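Local coordinates for protein TetR family transcriptional regulator (Mycobacterium smegmatis, PDB 5XS9) that probably binds operator DNA as a dimeric TetR-family repressor and probably controls genes of biotin metabolism, at residues V54-H57 with I58-T61; A81-D84 with A85-H89; A45-Q48 with E49-A53; L3-P6 with D7-A11; H89-G92 with A93-V96. All blocks are in the same frame, centred on the assembly; numbering follows the deposited sequence.

Contact 1: residues V54-H57 with I58-T61; sequences VADH and ILRT
The last turn of helix 47-58, the helix that in TetR-family regulators joins the DNA-binding domain to the ligand-binding domain, is where Val54-His57 meets Ile58, Leu59 and Arg60. One backbone bond here is nearly straight: Ile58 N donates to Val54 O at 2.9 Å with an N-H...O angle of 174°. The next, from Leu59 N to Ala55 O, keeps the same length but is clearly more bent. Beyond it His57 O becomes the receiving atom, taking two weak bonds from one residue, the backbone N of Arg60 and its side-chain NE. The arginine reaches back because its chain folds at chi3 (36°), which sets the guanidinium alongside the imidazole. NH2 then lies over one face of the His57 ring, 3.4 Å from NE2, with the two planes 36° apart. On the buried side the contact is apolar, Val54 CG1 meeting Ile58 CD1 at 3.8 Å as the two branched side chains cross. The carboxylate of Asp56 turns elsewhere, accepting from Ser105 OG and from the backbone N of Val106 and Val107, while His57 ND1 is bonded to Thr13 OG1. Around this helix end, helix 5-19 packs on Val54, His57 and Ile58, helix 92-101 on Val54, Ala55 and Leu59, and helix 71-87 on Leu59 and Thr61.

Contact 2: residues A81-D84 with A85-H89; sequences ALRD and ALLSH
Leu82 and Leu86, one turn apart, make the buried side of this helical segment: CD1 of Leu82 approaches CG of Leu86 at 4.2 Å, and that same CG lies 3.2 Å from Leu82 O. Leu59 packs against both leucines, with Ile137 and Val140 adding to the cover of Leu82 and Ala93 and Val96 to that of Leu86. A second pair, also four residues apart, is Arg83 and Leu87. The arginine chain runs extended from CG to NE, and CD1 of Leu87 sits 3.6 Å above one face of the guanidinium, displaced toward its rim. The charged end is fixed by a salt bridge from NH2 to Glu147 OE2. All of this belongs to the C-terminal turns of helix 71-87, within the all-helical TetR C-terminal domain, and the backbone bonds from Ala85 N to Ala81 O (3.1 Å) and from Leu87 N to Arg83 O (2.9 Å) are regular. The solvent side is looser. There Asp84 and Ser88 are exposed, and the side chain of Ser88 turns back on the helix: with OG beside its own backbone N (chi1 -69°), it donates to Asp84 O at 2.8 Å, from 34° off the carbonyl plane.

Contact 3: residues A45-Q48 with E49-A53; sequences ANKQ and ELLGA
Glu49 meets the two residues that precede its helix, Ala45 and Asn46, and does so with both its backbone and its side chain. Its N-H is received by Asn46 OD1 at 2.9 Å, the donor lying nearly along the amide C=O axis; the same N makes a weak second bond to Asn46 O. In return, the Glu49 carboxylate reaches back to the chain before the helix, where OE1 accepts from Ala45 N at 3.1 Å. That bond is almost straight at the hydrogen, yet the donor stands 66° out of the carboxylate plane. Ala45 CB rests against the same group, 3.7 Å from OE1. The amide and carboxylate planes are turned 70° apart, their side chains crossing at about a right angle.

Torsions put both groups in place. The Asn46 amide group occupies the site between backbone N and carbonyl carbon (chi1 56°), which folds OD1 over the first turn, whereas Glu49 runs out extended beyond CG. One shell further on, the backbone takes over: Leu50 N bonds to Asn46 O at 3.2 Å and Leu51 N to Lys47 O at 2.8 Å. Lys47 CG also touches Leu51 CD1, at 3.8 Å. Outside these, Leu50 is buried against Phe44, Met26, Leu29 and Ala12, and Leu51 meets Leu95 and Ser99 of helix 92-101. Asn46 is thus a classic N-cap, opening helix 47-58 just after the helix-turn-helix of the TetR-type DNA-binding domain.

Contact 4: residues L3-P6 with D7-A11; sequences LHKP and DVVAA
His4 O is the acceptor on which the first turn of this helix closes. It takes Val8 N at 3.1 Å, a bond lying in the carbonyl plane, and more weakly Asp7 N, which is 2.8 Å away but bent to 120° at the hydrogen. The following carbonyls are used in regular order, Lys5 O by Val9 N and Pro6 O by Ala10 N, each at 3.0 Å. Proline suits the second position of the helix because it has no N-H to offer, and a nitrogen in the first turn has no preceding helical carbonyl to meet. Val9 O accepts from Thr13 OG1.

His4 occupies the N-cap position of helix 5-19, the first helix of the TetR-type DNA-binding domain. With CG anti to the backbone N (chi1 -169°), the imidazole lies beside the start of the helix, next to Pro6 and Asp7. It is flanked on two sides: Pro6 CD stands 3.8 Å above the ring, over its centre, and Asp7 OD2 lies at the edge, in the ring plane. There OD2 is 3.8 Å from His4 CD2, and it comes closer, 3.2 Å, to His4 CB, with the carboxylate and ring planes 65° apart. An acidic side chain so near the first N-H groups would probably interact favourably with the helix dipole.

Ahead of the cap, Leu3 O receives a weak bond from His43 NE2. Leu3 CD1 meets Val8 CG2 at 3.8 Å, the two side chains crossing at about a right angle, and Val8 continues inward onto Leu29, Leu33 and Phe44.

Contact 5: residues H89-G92 with A93-V96; sequences HTDG and AELV
Backbone hydrogen bonds from Leu95 and Val96 back to Asp91 and Gly92 start helix 92-101 straight out of a tight turn. Leu95 N donates to Asp91 O and Val96 N to Gly92 O, both at 2.9 Å, the second nearly straight at 169°. Before them a type II beta turn runs from His89 to Gly92, closed by Gly92 N on His89 O at 3.1 Å. Asp91 is its third residue, with positive phi (62°), and it is also the N-cap of the helix, although its side chain makes no capping bond.

The charged groups form a second class. Asp91 OD1 and Glu94 OE1 come within 4.2 Å, a like-charge approach that probably costs some energy; Asp91 OD2, however, accepts from Ile21 N. The side chains otherwise meet carbonyl oxygens of the preceding turn: Val96 CG2 lies 3.4 Å from Gly92 O, and Leu95 CB as close to Asp91 O.

Polar bonds also tie both parts to their surroundings, Thr90 OG1 of the turn to Asp17 O and Ala93 N of the first helical turn to Gln148 OE1. Helix 129-155 touches Thr90 and Ala93, while Leu95 packs between helices 5-19 and 47-58, on Leu16, Leu51, Val54 and Ala55.

In the fold
Contacts 1, 2 and 5 illustrate how helix ends and starts meet where the DNA-binding and C-terminal domains of a TetR-family protein join. Contacts 3 and 1 occupy the two ends of helix 47-58, their centres 13 Å apart. Contacts 2 and 5 share His89, which links helix 71-87 to helix 92-101; Leu86 CD2 reaches Val96 CG2 at 3.4 Å between them. Contact 1 touches both: Leu59 CD2 lies 3.5 Å from Leu82 CD1, and Ile58 CG1 3.6 Å from His89 CD2. Contact 4, at the start of helix 5-19, is more remote, its centre 21 Å from that of contact 2, but it reaches contact 1, where His57 CB meets Val9 CG1 at 3.5 Å.

Contact 1: residues V54-H57 with I58-T61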
loop_
_atom_site.group_PDB
_atom_site.type_symbol
_atom_site.label_atom_id
_atom_site.label_comp_id
_atom_site.label_asym_id
_atom_site.label_seq_id
_atom_site.Cartn_x
_atom_site.Cartn_y
_atom_site.Cartn_z
ATOM N N VAL A 54 -4.389 0.289 -18.253
ATOM C CA VAL A 54 -3.055 -0.213 -18.117
ATOM C C VAL A 54 -3.021 -1.234 -16.920
ATOM O O VAL A 54 -2.343 -2.306 -16.997
ATOM C CB VAL A 54 -2.048 0.912 -17.862
ATOM C CG1 VAL A 54 -0.740 0.340 -17.405
ATOM C CG2 VAL A 54 -1.839 1.767 -19.091
ATOM N N ALA A 55 -3.701 -0.901 -15.828
ATOM C CA ALA A 55 -3.877 -1.897 -14.684
ATOM C C ALA A 55 -4.434 -3.263 -15.187
ATOM O O ALA A 55 -3.873 -4.336 -14.894
ATOM C CB ALA A 55 -4.765 -1.317 -13.595
ATOM N N ASP A 56 -5.497 -3.228 -16.003
ATOM C CA ASP A 56 -6.077 -4.503 -16.510
ATOM C C ASP A 56 -5.191 -5.243 -17.437
ATOM O O ASP A 56 -5.179 -6.454 -17.436
ATOM C CB ASP A 56 -7.455 -4.302 -17.074
ATOM C CG ASP A 56 -8.421 -3.931 -15.981
ATOM O OD1 ASP A 56 -8.182 -4.287 -14.791
ATOM O OD2 ASP A 56 -9.408 -3.296 -16.253
ATOM N N HIS A 57 -4.334 -4.521 -18.128
ATOM C CA HIS A 57 -3.403 -5.135 -19.045
ATOM C C HIS A 57 -2.298 -5.830 -18.269
ATOM O O HIS A 57 -1.931 -6.962 -18.587
ATOM C CB HIS A 57 -2.819 -4.051 -19.973
ATOM C CG HIS A 57 -1.843 -4.578 -20.969
ATOM N ND1 HIS A 57 -0.523 -4.199 -20.988
ATOM C CD2 HIS A 57 -1.997 -5.442 -21.989
ATOM C CE1 HIS A 57 0.105 -4.836 -21.955
ATOM N NE2 HIS A 57 -0.765 -5.606 -22.568
ATOM N N ILE A 58 -1.739 -5.121 -17.286
ATOM C CA ILE A 58 -0.752 -5.632 -16.299
ATOM C C ILE A 58 -1.278 -6.899 -15.595
ATOM O O ILE A 58 -0.527 -7.800 -15.277
ATOM C CB ILE A 58 -0.457 -4.500 -15.228
ATOM C CG1 ILE A 58 0.498 -3.472 -15.796
ATOM C CG2 ILE A 58 0.154 -4.961 -13.931
ATOM C CD1 ILE A 58 0.546 -2.227 -14.914
ATOM N N LEU A 59 -2.549 -6.936 -15.313
ATOM C CA LEU A 59 -3.158 -8.009 -14.536
ATOM C C LEU A 59 -3.767 -9.129 -15.419
ATOM O O LEU A 59 -4.327 -10.096 -14.882
ATOM C CB LEU A 59 -4.321 -7.400 -13.683
ATOM C CG LEU A 59 -3.921 -6.489 -12.534
ATOM C CD1 LEU A 59 -5.133 -5.850 -11.896
ATOM C CD2 LEU A 59 -3.082 -7.229 -11.512
ATOM N N ARG A 60 -3.718 -8.971 -16.741
ATOM C CA ARG A 60 -3.988 -10.063 -17.693
ATOM C C ARG A 60 -3.436 -11.431 -17.223
ATOM O O ARG A 60 -4.190 -12.362 -17.095
ATOM C CB ARG A 60 -3.373 -9.676 -19.029
ATOM C CG ARG A 60 -3.516 -10.635 -20.201
ATOM C CD ARG A 60 -3.031 -9.939 -21.477
ATOM N NE ARG A 60 -1.884 -9.043 -21.216
ATOM C CZ ARG A 60 -0.584 -9.358 -21.284
ATOM N NH1 ARG A 60 -0.173 -10.583 -21.640
ATOM N NH2 ARG A 60 0.326 -8.421 -20.993
ATOM N N THR A 61 -2.153 -11.536 -16.895
ATOM C CA THR A 61 -1.641 -12.819 -16.453
ATOM C C THR A 61 -2.062 -13.234 -15.033
ATOM O O THR A 61 -1.964 -14.401 -14.734
ATOM C CB THR A 61 -0.106 -12.928 -16.499
ATOM O OG1 THR A 61 0.495 -12.072 -15.487
ATOM C CG2 THR A 61 0.387 -12.647 -17.900
#

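Contact 2: residues A81-D84 with A85-H89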
loop_
_atom_site.group_PDB
_atom_site.type_symbol
_atom_site.label_atom_id
_atom_site.label_comp_id
_atom_site.label_asym_id
_atom_site.label_seq_id
_atom_site.Cartn_x
_atom_site.Cartn_y
_atom_site.Cartn_z
ATOM N N ALA A 81 -0.049 -15.145 -7.935
ATOM C CA ALA A 81 -0.118 -14.720 -9.359
ATOM C C ALA A 81 -0.298 -13.238 -9.415
ATOM O O ALA A 81 0.262 -12.559 -10.289
ATOM C CB ALA A 81 -1.251 -15.410 -10.103
ATOM N N LEU A 82 -1.056 -12.688 -8.459
ATOM C CA LEU A 82 -1.254 -11.267 -8.434
ATOM C C LEU A 82 0.056 -10.502 -8.119
ATOM O O LEU A 82 0.407 -9.545 -8.802
ATOM C CB LEU A 82 -2.392 -10.910 -7.448
ATOM C CG LEU A 82 -2.515 -9.439 -7.153
ATOM C CD1 LEU A 82 -2.917 -8.582 -8.342
ATOM C CD2 LEU A 82 -3.516 -9.235 -6.037
ATOM N N ARG A 83 0.768 -10.914 -7.068
ATOM C CA ARG A 83 2.021 -10.253 -6.760
ATOM C C ARG A 83 3.024 -10.312 -7.949
ATOM O O ARG A 83 3.701 -9.342 -8.287
ATOM C CB ARG A 83 2.632 -10.907 -5.544
ATOM C CG ARG A 83 4.086 -10.472 -5.308
ATOM C CD ARG A 83 4.471 -10.859 -3.942
ATOM N NE ARG A 83 5.901 -10.753 -3.751
ATOM C CZ ARG A 83 6.774 -11.738 -3.876
ATOM N NH1 ARG A 83 6.397 -12.949 -4.196
ATOM N NH2 ARG A 83 8.060 -11.499 -3.663
ATOM N N ASP A 84 3.121 -11.480 -8.565
ATOM C CA ASP A 84 4.043 -11.654 -9.703
ATOM C C ASP A 84 3.680 -10.698 -10.856
ATOM O O ASP A 84 4.563 -10.010 -11.427
ATOM C CB ASP A 84 4.118 -13.134 -10.143
ATOM C CG ASP A 84 5.034 -14.011 -9.186
ATOM O OD1 ASP A 84 5.904 -13.556 -8.326
ATOM O OD2 ASP A 84 4.870 -15.228 -9.328
ATOM N N ALA A 85 2.395 -10.537 -11.131
ATOM C CA ALA A 85 2.003 -9.570 -12.154
ATOM C C ALA A 85 2.352 -8.142 -11.782
ATOM O O ALA A 85 2.852 -7.374 -12.622
ATOM C CB ALA A 85 0.554 -9.715 -12.525
ATOM N N LEU A 86 2.197 -7.766 -10.512
ATOM C CA LEU A 86 2.526 -6.436 -10.124
ATOM C C LEU A 86 4.038 -6.183 -10.224
ATOM O O LEU A 86 4.488 -5.099 -10.621
ATOM C CB LEU A 86 2.072 -6.122 -8.680
ATOM C CG LEU A 86 0.586 -6.329 -8.376
ATOM C CD1 LEU A 86 0.309 -6.309 -6.867
ATOM C CD2 LEU A 86 -0.263 -5.324 -9.156
ATOM N N LEU A 87 4.818 -7.185 -9.832
ATOM C CA LEU A 87 6.282 -7.057 -9.867
ATOM C C LEU A 87 6.897 -7.019 -11.274
ATOM O O LEU A 87 8.032 -6.646 -11.419
ATOM C CB LEU A 87 6.940 -8.172 -9.077
ATOM C CG LEU A 87 6.716 -8.029 -7.578
ATOM C CD1 LEU A 87 7.376 -9.238 -6.927
ATOM C CD2 LEU A 87 7.250 -6.734 -6.995
ATOM N N SER A 88 6.111 -7.372 -12.256
ATOM C CA SER A 88 6.519 -7.475 -13.664
ATOM C C SER A 88 6.586 -6.146 -14.331
ATOM O O SER A 88 7.082 -6.105 -15.419
ATOM C CB SER A 88 5.497 -8.363 -14.455
ATOM O OG SER A 88 5.669 -9.642 -13.972
ATOM N N HIS A 89 5.980 -5.086 -13.758
ATOM C CA HIS A 89 6.055 -3.762 -14.306
ATOM C C HIS A 89 6.489 -2.760 -13.280
ATOM O O HIS A 89 6.100 -2.879 -12.132
ATOM C CB HIS A 89 4.700 -3.371 -14.850
ATOM C CG HIS A 89 4.211 -4.335 -15.876
ATOM N ND1 HIS A 89 4.605 -4.274 -17.196
ATOM C CD2 HIS A 89 3.470 -5.468 -15.751
ATOM C CE1 HIS A 89 4.084 -5.292 -17.860
ATOM N NE2 HIS A 89 3.417 -6.045 -16.999
#

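Contact 3: residues A45-Q48 with E49-A53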
loop_
_atom_site.group_PDB
_atom_site.type_symbol
_atom_site.label_atom_id
_atom_site.label_comp_id
_atom_site.label_asym_id
_atom_site.label_seq_id
_atom_site.Cartn_x
_atom_site.Cartn_y
_atom_site.Cartn_z
ATOM N N ALA A 45 -11.309 8.904 -21.486
ATOM C CA ALA A 45 -11.764 10.223 -21.145
ATOM C C ALA A 45 -10.787 10.987 -20.285
ATOM O O ALA A 45 -10.824 12.222 -20.298
ATOM C CB ALA A 45 -13.117 10.185 -20.495
ATOM N N ASN A 46 -9.907 10.299 -19.561
ATOM C CA ASN A 46 -9.049 10.968 -18.593
ATOM C C ASN A 46 -7.946 10.046 -18.183
ATOM O O ASN A 46 -7.949 8.877 -18.567
ATOM C CB ASN A 46 -9.830 11.490 -17.380
ATOM C CG ASN A 46 -10.630 10.399 -16.681
ATOM O OD1 ASN A 46 -10.155 9.290 -16.425
ATOM N ND2 ASN A 46 -11.870 10.693 -16.429
ATOM N N LYS A 47 -6.960 10.578 -17.467
ATOM C CA LYS A 47 -5.828 9.766 -17.062
ATOM C C LYS A 47 -6.232 8.571 -16.167
ATOM O O LYS A 47 -5.622 7.512 -16.264
ATOM C CB LYS A 47 -4.775 10.577 -16.339
ATOM C CG LYS A 47 -3.564 9.698 -15.956
ATOM C CD LYS A 47 -2.176 10.329 -16.016
ATOM C CE LYS A 47 -1.748 10.906 -14.700
ATOM N NZ LYS A 47 -2.862 11.770 -14.232
ATOM N N GLN A 48 -7.252 8.716 -15.328
ATOM C CA GLN A 48 -7.689 7.585 -14.484
ATOM C C GLN A 48 -8.234 6.446 -15.289
ATOM O O GLN A 48 -8.077 5.316 -14.879
ATOM C CB GLN A 48 -8.784 7.951 -13.474
ATOM C CG GLN A 48 -8.445 9.133 -12.607
ATOM C CD GLN A 48 -8.848 10.442 -13.290
ATOM O OE1 GLN A 48 -7.998 11.166 -13.826
ATOM N NE2 GLN A 48 -10.167 10.727 -13.312
ATOM N N GLU A 49 -8.918 6.708 -16.415
ATOM C CA GLU A 49 -9.339 5.609 -17.254
ATOM C C GLU A 49 -8.173 5.017 -17.930
ATOM O O GLU A 49 -8.148 3.826 -18.147
ATOM C CB GLU A 49 -10.370 6.066 -18.322
ATOM C CG GLU A 49 -11.733 6.435 -17.726
ATOM C CD GLU A 49 -12.811 6.749 -18.793
ATOM O OE1 GLU A 49 -12.636 6.561 -20.049
ATOM O OE2 GLU A 49 -13.846 7.206 -18.327
ATOM N N LEU A 50 -7.184 5.830 -18.327
ATOM C CA LEU A 50 -6.013 5.243 -18.986
ATOM C C LEU A 50 -5.306 4.340 -17.977
ATOM O O LEU A 50 -4.913 3.241 -18.285
ATOM C CB LEU A 50 -5.029 6.314 -19.448
ATOM C CG LEU A 50 -3.631 5.805 -19.880
ATOM C CD1 LEU A 50 -3.740 4.863 -21.042
ATOM C CD2 LEU A 50 -2.647 6.922 -20.164
ATOM N N LEU A 51 -5.115 4.823 -16.765
ATOM C CA LEU A 51 -4.408 3.996 -15.760
ATOM C C LEU A 51 -5.148 2.701 -15.479
ATOM O O LEU A 51 -4.505 1.650 -15.360
ATOM C CB LEU A 51 -4.159 4.796 -14.480
ATOM C CG LEU A 51 -3.162 5.952 -14.627
ATOM C CD1 LEU A 51 -3.220 6.879 -13.387
ATOM C CD2 LEU A 51 -1.768 5.445 -14.837
ATOM N N GLY A 52 -6.481 2.767 -15.387
ATOM C CA GLY A 52 -7.328 1.555 -15.285
ATOM C C GLY A 52 -7.098 0.487 -16.385
ATOM O O GLY A 52 -7.027 -0.721 -16.102
ATOM N N ALA A 53 -6.982 0.924 -17.635
ATOM C CA ALA A 53 -6.733 0.006 -18.731
ATOM C C ALA A 53 -5.351 -0.543 -18.618
ATOM O O ALA A 53 -5.103 -1.680 -18.910
ATOM C CB ALA A 53 -6.872 0.743 -20.072
#

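Contact 4: residues L3-P6 with D7-A11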
loop_
_atom_site.group_PDB
_atom_site.type_symbol
_atom_site.label_atom_id
_atom_site.label_comp_id
_atom_site.label_asym_id
_atom_site.label_seq_id
_atom_site.Cartn_x
_atom_site.Cartn_y
_atom_site.Cartn_z
ATOM N N LEU A 3 -6.029 4.888 -34.592
ATOM C CA LEU A 3 -5.493 4.328 -33.332
ATOM C C LEU A 3 -6.237 3.096 -32.850
ATOM O O LEU A 3 -7.438 3.169 -32.613
ATOM C CB LEU A 3 -5.563 5.350 -32.204
ATOM C CG LEU A 3 -4.394 6.274 -31.945
ATOM C CD1 LEU A 3 -4.645 6.922 -30.592
ATOM C CD2 LEU A 3 -3.065 5.527 -31.980
ATOM N N HIS A 4 -5.499 2.006 -32.638
ATOM C CA HIS A 4 -6.039 0.766 -32.127
ATOM C C HIS A 4 -5.797 0.735 -30.584
ATOM O O HIS A 4 -4.673 0.851 -30.114
ATOM C CB HIS A 4 -5.345 -0.389 -32.875
ATOM C CG HIS A 4 -5.963 -1.740 -32.666
ATOM N ND1 HIS A 4 -7.324 -1.967 -32.734
ATOM C CD2 HIS A 4 -5.392 -2.948 -32.416
ATOM C CE1 HIS A 4 -7.564 -3.253 -32.514
ATOM N NE2 HIS A 4 -6.408 -3.870 -32.325
ATOM N N LYS A 5 -6.865 0.595 -29.814
ATOM C CA LYS A 5 -6.825 0.690 -28.341
ATOM C C LYS A 5 -5.813 -0.250 -27.708
ATOM O O LYS A 5 -5.044 0.191 -26.872
ATOM C CB LYS A 5 -8.203 0.516 -27.737
ATOM C CG LYS A 5 -8.190 0.571 -26.228
ATOM C CD LYS A 5 -9.594 0.776 -25.727
ATOM C CE LYS A 5 -9.686 0.461 -24.260
ATOM N NZ LYS A 5 -10.879 1.145 -23.705
ATOM N N PRO A 6 -5.762 -1.527 -28.135
ATOM C CA PRO A 6 -4.660 -2.365 -27.696
ATOM C C PRO A 6 -3.248 -1.811 -27.873
ATOM O O PRO A 6 -2.386 -1.998 -26.978
ATOM C CB PRO A 6 -4.857 -3.628 -28.530
ATOM C CG PRO A 6 -6.338 -3.757 -28.634
ATOM C CD PRO A 6 -6.856 -2.345 -28.716
ATOM N N ASP A 7 -2.991 -1.151 -28.998
ATOM C CA ASP A 7 -1.684 -0.508 -29.227
ATOM C C ASP A 7 -1.457 0.647 -28.266
ATOM O O ASP A 7 -0.354 0.896 -27.860
ATOM C CB ASP A 7 -1.541 0.038 -30.677
ATOM C CG ASP A 7 -1.501 -1.068 -31.725
ATOM O OD1 ASP A 7 -0.767 -2.060 -31.542
ATOM O OD2 ASP A 7 -2.191 -0.936 -32.749
ATOM N N VAL A 8 -2.505 1.397 -27.983
ATOM C CA VAL A 8 -2.390 2.518 -27.069
ATOM C C VAL A 8 -1.984 2.008 -25.665
ATOM O O VAL A 8 -1.027 2.511 -25.060
ATOM C CB VAL A 8 -3.691 3.328 -27.029
ATOM C CG1 VAL A 8 -3.628 4.411 -25.962
ATOM C CG2 VAL A 8 -3.928 3.948 -28.422
ATOM N N VAL A 9 -2.654 0.946 -25.219
ATOM C CA VAL A 9 -2.428 0.395 -23.871
ATOM C C VAL A 9 -1.049 -0.133 -23.781
ATOM O O VAL A 9 -0.339 0.104 -22.810
ATOM C CB VAL A 9 -3.470 -0.664 -23.530
ATOM C CG1 VAL A 9 -3.113 -1.326 -22.195
ATOM C CG2 VAL A 9 -4.838 0.000 -23.432
ATOM N N ALA A 10 -0.618 -0.817 -24.841
ATOM C CA ALA A 10 0.717 -1.325 -24.894
ATOM C C ALA A 10 1.791 -0.214 -24.859
ATOM O O ALA A 10 2.833 -0.330 -24.161
ATOM C CB ALA A 10 0.897 -2.212 -26.156
ATOM N N ALA A 11 1.576 0.840 -25.628
ATOM C CA ALA A 11 2.511 1.967 -25.597
ATOM C C ALA A 11 2.540 2.558 -24.179
ATOM O O ALA A 11 3.606 2.918 -23.647
ATOM C CB ALA A 11 2.102 3.037 -26.601
#

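Contact 5: residues H89-G92 with A93-V96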
loop_
_atom_site.group_PDB
_atom_site.type_symbol
_atom_site.label_atom_id
_atom_site.label_comp_id
_atom_site.label_asym_id
_atom_site.label_seq_id
_atom_site.Cartn_x
_atom_site.Cartn_y
_atom_site.Cartn_z
ATOM N N HIS A 89 5.980 -5.086 -13.758
ATOM C CA HIS A 89 6.055 -3.762 -14.306
ATOM C C HIS A 89 6.489 -2.760 -13.280
ATOM O O HIS A 89 6.100 -2.879 -12.132
ATOM C CB HIS A 89 4.700 -3.371 -14.850
ATOM C CG HIS A 89 4.211 -4.335 -15.876
ATOM N ND1 HIS A 89 4.605 -4.274 -17.196
ATOM C CD2 HIS A 89 3.470 -5.468 -15.751
ATOM C CE1 HIS A 89 4.084 -5.292 -17.860
ATOM N NE2 HIS A 89 3.417 -6.045 -16.999
ATOM N N THR A 90 7.324 -1.796 -13.696
ATOM C CA THR A 90 7.694 -0.662 -12.878
ATOM C C THR A 90 6.435 0.067 -12.286
ATOM O O THR A 90 5.470 0.406 -12.978
ATOM C CB THR A 90 8.460 0.372 -13.705
ATOM O OG1 THR A 90 9.509 -0.284 -14.431
ATOM C CG2 THR A 90 9.101 1.534 -12.789
ATOM N N ASP A 91 6.455 0.235 -10.980
ATOM C CA ASP A 91 5.398 0.929 -10.210
ATOM C C ASP A 91 4.037 0.197 -10.333
ATOM O O ASP A 91 2.980 0.745 -10.079
ATOM C CB ASP A 91 5.313 2.345 -10.582
ATOM C CG ASP A 91 6.582 3.131 -10.231
ATOM O OD1 ASP A 91 7.228 2.933 -9.175
ATOM O OD2 ASP A 91 6.849 4.017 -11.002
ATOM N N GLY A 92 4.097 -1.084 -10.652
ATOM C CA GLY A 92 2.863 -1.850 -10.933
ATOM C C GLY A 92 1.940 -1.994 -9.732
ATOM O O GLY A 92 0.731 -1.827 -9.866
ATOM N N ALA A 93 2.518 -2.260 -8.551
ATOM C CA ALA A 93 1.707 -2.367 -7.407
ATOM C C ALA A 93 1.034 -1.025 -7.088
ATOM O O ALA A 93 -0.114 -1.011 -6.730
ATOM C CB ALA A 93 2.494 -2.920 -6.210
ATOM N N GLU A 94 1.752 0.077 -7.212
ATOM C CA GLU A 94 1.178 1.412 -6.953
ATOM C C GLU A 94 0.067 1.746 -7.948
ATOM O O GLU A 94 -0.950 2.330 -7.596
ATOM C CB GLU A 94 2.259 2.497 -7.072
ATOM C CG GLU A 94 1.774 3.873 -6.712
ATOM C CD GLU A 94 2.838 4.966 -6.988
ATOM O OE1 GLU A 94 4.036 4.632 -7.033
ATOM O OE2 GLU A 94 2.462 6.143 -7.192
ATOM N N LEU A 95 0.293 1.394 -9.189
ATOM C CA LEU A 95 -0.658 1.715 -10.257
ATOM C C LEU A 95 -1.925 0.885 -10.029
ATOM O O LEU A 95 -3.030 1.429 -10.095
ATOM C CB LEU A 95 -0.025 1.418 -11.625
ATOM C CG LEU A 95 -0.775 1.941 -12.877
ATOM C CD1 LEU A 95 0.143 2.190 -14.023
ATOM C CD2 LEU A 95 -1.795 0.891 -13.246
ATOM N N VAL A 96 -1.788 -0.408 -9.722
ATOM C CA VAL A 96 -2.987 -1.269 -9.424
ATOM C C VAL A 96 -3.701 -0.838 -8.160
ATOM O O VAL A 96 -4.947 -0.788 -8.156
ATOM C CB VAL A 96 -2.690 -2.743 -9.441
ATOM C CG1 VAL A 96 -3.878 -3.540 -9.009
ATOM C CG2 VAL A 96 -2.234 -3.113 -10.872
#